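Local coordinates for pesticidal crystal protein Cry2Aa (Bacillus thuringiensis serovar kurstaki, PDB 1I5P) that binds midgut epithelial cells of dipteran and lepidopteran larvae and kills them by colloid-osmotic lysis, as an insecticidal delta-endotoxin, at residues T535-N541 / A597-V603. Sequence-based numbering, arbitrary orientation.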
# COMPACT_ATOMS: atom_id res chain seq x y z
N THR A 535 -19.61 -5.30 1.65
CA THR A 535 -20.28 -6.29 0.82
C THR A 535 -19.26 -7.12 0.04
O THR A 535 -18.34 -6.57 -0.58
CB THR A 535 -21.25 -5.62 -0.16
OG1 THR A 535 -22.14 -4.77 0.56
CG2 THR A 535 -22.08 -6.68 -0.91
N LEU A 536 -19.45 -8.43 0.06
CA LEU A 536 -18.53 -9.32 -0.63
C LEU A 536 -19.28 -10.39 -1.42
O LEU A 536 -20.41 -10.76 -1.09
CB LEU A 536 -17.61 -9.98 0.40
CG LEU A 536 -18.26 -10.96 1.38
CD1 LEU A 536 -18.09 -12.36 0.83
CD2 LEU A 536 -17.61 -10.86 2.75
N ARG A 537 -18.62 -10.90 -2.46
CA ARG A 537 -19.18 -11.94 -3.31
C ARG A 537 -18.65 -13.27 -2.77
O ARG A 537 -17.47 -13.58 -2.94
CB ARG A 537 -18.71 -11.73 -4.76
CG ARG A 537 -19.36 -12.66 -5.77
CD ARG A 537 -20.83 -12.33 -5.93
NE ARG A 537 -21.48 -13.16 -6.93
CZ ARG A 537 -22.74 -13.01 -7.32
NH1 ARG A 537 -23.48 -12.04 -6.80
NH2 ARG A 537 -23.26 -13.82 -8.23
N GLY A 538 -19.52 -14.04 -2.12
CA GLY A 538 -19.10 -15.30 -1.55
C GLY A 538 -18.68 -16.40 -2.51
O GLY A 538 -18.97 -16.36 -3.71
N ASN A 539 -18.00 -17.40 -1.97
CA ASN A 539 -17.53 -18.53 -2.76
C ASN A 539 -18.07 -19.84 -2.18
O ASN A 539 -17.64 -20.92 -2.57
CB ASN A 539 -16.00 -18.55 -2.77
CG ASN A 539 -15.42 -18.56 -1.37
OD1 ASN A 539 -16.16 -18.67 -0.39
ND2 ASN A 539 -14.10 -18.44 -1.27
N GLY A 540 -18.99 -19.73 -1.23
CA GLY A 540 -19.58 -20.91 -0.63
C GLY A 540 -18.78 -21.53 0.51
O GLY A 540 -19.16 -22.57 1.03
N ASN A 541 -17.68 -20.90 0.90
CA ASN A 541 -16.87 -21.45 1.98
C ASN A 541 -17.11 -20.79 3.33
O ASN A 541 -17.57 -19.65 3.42
CB ASN A 541 -15.38 -21.33 1.63
CG ASN A 541 -14.99 -22.21 0.48
OD1 ASN A 541 -15.29 -23.41 0.47
ND2 ASN A 541 -14.30 -21.64 -0.51
N ALA A 597 -19.47 -17.51 3.56
CA ALA A 597 -19.40 -16.60 2.41
C ALA A 597 -20.27 -17.21 1.31
O ALA A 597 -19.77 -17.73 0.32
CB ALA A 597 -17.96 -16.46 1.93
N SER A 598 -21.59 -17.15 1.52
CA SER A 598 -22.58 -17.69 0.59
C SER A 598 -22.13 -17.60 -0.87
O SER A 598 -21.76 -16.53 -1.35
CB SER A 598 -23.90 -16.95 0.77
OG SER A 598 -24.28 -16.93 2.14
N ASP A 599 -22.18 -18.73 -1.57
CA ASP A 599 -21.75 -18.80 -2.97
C ASP A 599 -22.61 -17.96 -3.91
O ASP A 599 -23.83 -17.88 -3.75
CB ASP A 599 -21.75 -20.25 -3.44
CG ASP A 599 -20.69 -20.52 -4.49
OD1 ASP A 599 -20.15 -19.55 -5.07
OD2 ASP A 599 -20.39 -21.71 -4.74
N ASN A 600 -21.97 -17.34 -4.90
CA ASN A 600 -22.66 -16.49 -5.88
C ASN A 600 -23.68 -15.58 -5.22
O ASN A 600 -24.76 -15.33 -5.76
CB ASN A 600 -23.38 -17.35 -6.93
CG ASN A 600 -22.41 -17.99 -7.90
OD1 ASN A 600 -21.68 -18.91 -7.55
ND2 ASN A 600 -22.40 -17.49 -9.14
N THR A 601 -23.33 -15.06 -4.05
CA THR A 601 -24.23 -14.19 -3.32
C THR A 601 -23.50 -12.97 -2.77
O THR A 601 -22.37 -13.07 -2.32
CB THR A 601 -24.86 -14.96 -2.13
OG1 THR A 601 -25.34 -16.23 -2.59
CG2 THR A 601 -26.01 -14.18 -1.54
N ASN A 602 -24.15 -11.81 -2.83
CA ASN A 602 -23.55 -10.60 -2.28
C ASN A 602 -23.87 -10.56 -0.79
O ASN A 602 -24.97 -10.19 -0.39
CB ASN A 602 -24.11 -9.35 -2.97
CG ASN A 602 -23.71 -9.25 -4.43
OD1 ASN A 602 -22.71 -9.82 -4.86
ND2 ASN A 602 -24.49 -8.50 -5.20
N VAL A 603 -22.90 -10.96 0.02
CA VAL A 603 -23.06 -11.00 1.47
C VAL A 603 -22.70 -9.68 2.12
O VAL A 603 -21.68 -9.07 1.80
CB VAL A 603 -22.16 -12.10 2.06
CG1 VAL A 603 -22.41 -12.23 3.55
CG2 VAL A 603 -22.40 -13.41 1.34
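Arg537 lays its guanidinium against the backbone of the turn at Asn600 and Thr601, with Thr601 N 3.8 Å above the centre of one face and Asn600 O over the same face nearer the rim. Its CG is anti to the backbone N (chi1 -173°) and the chain bends at chi2, which brings the end back over that turn. NH1 donates to Asn602 OD1 at 3.0 Å in a nearly straight bond (164° at the hydrogen). The acceptor lies in the guanidinium plane, yet NH1 stands well above the plane of the Asn602 amide, the guanidinium and amide planes being 59° apart. Backbone pairing sets this register: Leu536 and Val603 form an antiparallel hydrogen-bonded pair (Leu536 N to Val603 O, 2.9 Å), while Gly538 N reaches Thr601 O at 3.0 Å just past the end of strand 530-537. On the sheet face opposite Arg537, Leu536 CG packs beside Val603 CB at 4.1 Å. Gly538 CA lies 2.9 Å from Ser598 O and also makes a CA-H...O contact with Ala597 O, so the two backbones run close together here. Beyond it, Asn539 OD1 closes an Asx turn by accepting from Asn541 N at 3.0 Å; its ND2 is held by Pro488 O and Tyr543 OH. Within the C-terminal lectin-like beta sandwich, strand 530-537 runs between 602-610, its antiparallel partner here, and 483-486, its parallel one, while Tyr475 of strand 474-477 touches both Arg537 and Asn602.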